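Local coordinates for bifunctional GH43-CE protein (Bacteroides eggerthii, PDB 6MLY) that probably hydrolyses xylosidic linkages in xylan through its family 43 glycosidase part and carries a second, esterase-like alpha/beta-hydrolase domain, at residues N83-N89 with T364-N368. Numbering follows the deposited sequence.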
ATOM      1  N   ASN A  83      13.714 -19.421 -14.315  1.00 77.92           N
ATOM      2  CA  ASN A  83      12.799 -19.247 -15.467  1.00 77.07           C
ATOM      3  C   ASN A  83      11.317 -19.303 -15.059  1.00 77.08           C
ATOM      4  O   ASN A  83      10.460 -19.243 -15.934  1.00 78.79           O
ATOM      5  CB  ASN A  83      13.029 -20.317 -16.541  1.00 76.85           C
ATOM      6  CG  ASN A  83      14.274 -20.092 -17.371  1.00 75.58           C
ATOM      7  OD1 ASN A  83      14.768 -18.973 -17.481  1.00 73.68           O
ATOM      8  ND2 ASN A  83      14.775 -21.153 -17.979  1.00 75.80           N
ATOM      9  N   LEU A  84      11.016 -19.423 -13.758  1.00 76.41           N
ATOM     10  CA  LEU A  84       9.636 -19.620 -13.248  1.00 76.44           C
ATOM     11  C   LEU A  84       8.945 -20.765 -14.005  1.00 77.57           C
ATOM     12  O   LEU A  84       7.823 -20.605 -14.492  1.00 77.73           O
ATOM     13  CB  LEU A  84       8.821 -18.326 -13.387  1.00 74.89           C
ATOM     14  CG  LEU A  84       9.219 -17.167 -12.474  1.00 73.26           C
ATOM     15  CD1 LEU A  84       8.433 -15.917 -12.827  1.00 72.17           C
ATOM     16  CD2 LEU A  84       9.020 -17.513 -11.007  1.00 73.93           C
ATOM     17  N   ASP A  85       9.621 -21.915 -14.096  1.00 78.12           N
ATOM     18  CA  ASP A  85       9.071 -23.108 -14.741  1.00 79.53           C
ATOM     19  C   ASP A  85       8.746 -24.148 -13.661  1.00 81.77           C
ATOM     20  O   ASP A  85       9.364 -24.154 -12.590  1.00 81.24           O
ATOM     21  CB  ASP A  85      10.032 -23.681 -15.789  1.00 78.90           C
ATOM     22  CG  ASP A  85      10.157 -22.866 -17.067  1.00 76.99           C
ATOM     23  OD1 ASP A  85       9.519 -21.797 -17.153  1.00 76.24           O
ATOM     24  OD2 ASP A  85      10.887 -23.319 -17.977  1.00 76.33           O
ATOM     25  N   ASP A  86       7.751 -24.999 -13.956  1.00 84.35           N
ATOM     26  CA  ASP A  86       7.387 -26.177 -13.153  1.00 86.06           C
ATOM     27  C   ASP A  86       7.009 -25.755 -11.726  1.00 85.57           C
ATOM     28  O   ASP A  86       7.308 -26.475 -10.772  1.00 87.72           O
ATOM     29  CB  ASP A  86       8.527 -27.205 -13.116  1.00 87.28           C
ATOM     30  CG  ASP A  86       9.202 -27.461 -14.457  1.00 87.56           C
ATOM     31  OD1 ASP A  86       8.483 -27.633 -15.455  1.00 87.62           O
ATOM     32  OD2 ASP A  86      10.454 -27.481 -14.493  1.00 88.11           O
ATOM     33  N   GLY A  87       6.358 -24.595 -11.583  1.00 83.41           N
ATOM     34  CA  GLY A  87       6.065 -24.034 -10.269  1.00 84.91           C
ATOM     35  C   GLY A  87       7.292 -24.052  -9.372  1.00 86.15           C
ATOM     36  O   GLY A  87       7.327 -24.747  -8.354  1.00 87.89           O
ATOM     37  N   LYS A  88       8.323 -23.315  -9.794  1.00 86.60           N
ATOM     38  CA  LYS A  88       9.529 -23.073  -9.016  1.00 87.48           C
ATOM     39  C   LYS A  88       9.905 -21.596  -9.156  1.00 85.92           C
ATOM     40  O   LYS A  88       9.585 -20.963 -10.163  1.00 85.76           O
ATOM     41  CB  LYS A  88      10.688 -23.948  -9.502  1.00 89.91           C
ATOM     42  CG  LYS A  88      10.516 -25.446  -9.292  1.00 93.09           C
ATOM     43  CD  LYS A  88      11.510 -26.276 -10.080  1.00 95.24           C
ATOM     44  CE  LYS A  88      11.333 -27.768  -9.890  1.00 97.92           C
ATOM     45  NZ  LYS A  88      12.208 -28.538 -10.806  1.00 99.04           N
ATOM     46  N   ASN A  89      10.603 -21.071  -8.145  1.00 84.22           N
ATOM     47  CA  ASN A  89      11.017 -19.675  -8.104  1.00 80.24           C
ATOM     48  C   ASN A  89      12.391 -19.590  -7.434  1.00 79.49           C
ATOM     49  O   ASN A  89      12.958 -20.606  -7.041  1.00 81.95           O
ATOM     50  CB  ASN A  89       9.984 -18.811  -7.376  1.00 79.30           C
ATOM     51  CG  ASN A  89       9.579 -19.392  -6.038  1.00 79.90           C
ATOM     52  OD1 ASN A  89       8.695 -20.245  -5.972  1.00 80.27           O
ATOM     53  ND2 ASN A  89      10.222 -18.942  -4.973  1.00 78.93           N
ATOM     54  N   THR A 364       2.517 -15.090  -8.753  1.00 77.00           N
ATOM     55  CA  THR A 364       3.972 -14.987  -8.566  1.00 76.77           C
ATOM     56  C   THR A 364       4.714 -16.021  -9.430  1.00 77.91           C
ATOM     57  O   THR A 364       5.954 -16.009  -9.478  1.00 77.52           O
ATOM     58  CB  THR A 364       4.369 -15.101  -7.087  1.00 77.14           C
ATOM     59  OG1 THR A 364       4.284 -16.467  -6.674  1.00 78.35           O
ATOM     60  CG2 THR A 364       3.528 -14.220  -6.188  1.00 76.90           C
ATOM     61  N   GLN A 365       3.963 -16.903 -10.106  1.00 78.90           N
ATOM     62  CA  GLN A 365       4.529 -17.832 -11.094  1.00 79.26           C
ATOM     63  C   GLN A 365       4.264 -17.322 -12.522  1.00 78.38           C
ATOM     64  O   GLN A 365       4.538 -18.034 -13.494  1.00 78.74           O
ATOM     65  CB  GLN A 365       3.963 -19.242 -10.893  1.00 79.78           C
ATOM     66  CG  GLN A 365       4.299 -19.861  -9.541  1.00 80.45           C
ATOM     67  CD  GLN A 365       5.785 -19.930  -9.274  1.00 80.21           C
ATOM     68  OE1 GLN A 365       6.275 -19.391  -8.285  1.00 80.45           O
ATOM     69  NE2 GLN A 365       6.518 -20.588 -10.161  1.00 78.85           N
ATOM     70  N   ALA A 366       3.755 -16.089 -12.651  1.00 78.12           N
ATOM     71  CA  ALA A 366       3.520 -15.473 -13.958  1.00 77.49           C
ATOM     72  C   ALA A 366       4.835 -14.902 -14.510  1.00 76.78           C
ATOM     73  O   ALA A 366       5.694 -14.403 -13.760  1.00 75.57           O
ATOM     74  CB  ALA A 366       2.455 -14.409 -13.858  1.00 76.32           C
ATOM     75  N   LYS A 367       4.972 -14.983 -15.838  1.00 76.98           N
ATOM     76  CA  LYS A 367       6.119 -14.460 -16.553  1.00 76.16           C
ATOM     77  C   LYS A 367       5.789 -13.065 -17.090  1.00 74.83           C
ATOM     78  O   LYS A 367       4.623 -12.695 -17.213  1.00 75.44           O
ATOM     79  CB  LYS A 367       6.503 -15.410 -17.692  1.00 77.34           C
ATOM     80  CG  LYS A 367       6.939 -16.801 -17.251  1.00 78.86           C
ATOM     81  CD  LYS A 367       7.389 -17.689 -18.392  1.00 79.95           C
ATOM     82  CE  LYS A 367       8.767 -17.344 -18.921  1.00 79.26           C
ATOM     83  NZ  LYS A 367       9.841 -17.760 -17.992  1.00 80.15           N
ATOM     84  N   ASN A 368       6.845 -12.302 -17.382  1.00 73.74           N
ATOM     85  CA  ASN A 368       6.778 -11.011 -18.063  1.00 71.69           C
ATOM     86  C   ASN A 368       6.016  -9.995 -17.202  1.00 70.50           C
ATOM     87  O   ASN A 368       5.281  -9.156 -17.722  1.00 70.02           O
ATOM     88  CB  ASN A 368       6.212 -11.155 -19.479  1.00 72.05           C
ATOM     89  CG  ASN A 368       7.078 -12.040 -20.354  1.00 72.41           C
ATOM     90  OD1 ASN A 368       7.486 -13.121 -19.939  1.00 73.92           O
ATOM     91  ND2 ASN A 368       7.375 -11.590 -21.563  1.00 72.07           N
TER
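Lys367 and Gln365 each reach from the beta-sandwich (concanavalin A-like) domain to a backbone carbonyl of the family 43 glycosidase domain, and Leu84 fills the span between them. The contact is thus a loop-to-loop part of the interface between the two domains: residues 83-89 come at the end of the short helix 80-83, while the loop 364-368 leads into sandwich strand 370-373.

Two hydrogen bonds give the polar evidence. Lys367 NZ donates to Asn83 O at 2.6 Å, the lysine chain being bent at its last two torsions, which curls the ammonium back toward that carbonyl. Asp85 OD1 stands 4.1 Å from Lys367 NZ, beyond salt-bridge range, and its strongest partner is Arg358, with which it forms a salt bridge. On the far side of Leu84, Gln365 NE2 donates to Lys88 O at 3.1 Å. This N-H points almost straight at the oxygen (169°) and the oxygen lies in the glutamine amide plane, yet the donor sits above the plane of the Lys88 carbonyl.

Van der Waals contacts set aliphatic carbons against backbone carbonyl oxygens and the glutamine amide. Leu84, which takes positive phi just after the helix, directs its buried side chain at 364-368. Its two methyls diverge: CD1 meets Ala366 O at 3.3 Å, whereas CD2 approaches Thr364 O at 3.7 Å, an oxygen also hydrogen-bonded by Tyr91. Gly87 CA packs 3.5 Å from Gln365 NE2. Shortening Gln365 to alanine removes the amide, which is likely to leave Lys88 O without this donor and a gap beside Gly87.

Finally, the amides of Asn89 and Gln365 are inclined by 62°, with Asn89 OD1 and Gln365 OE1, two acceptors, 3.5 Å apart without a hydrogen bond.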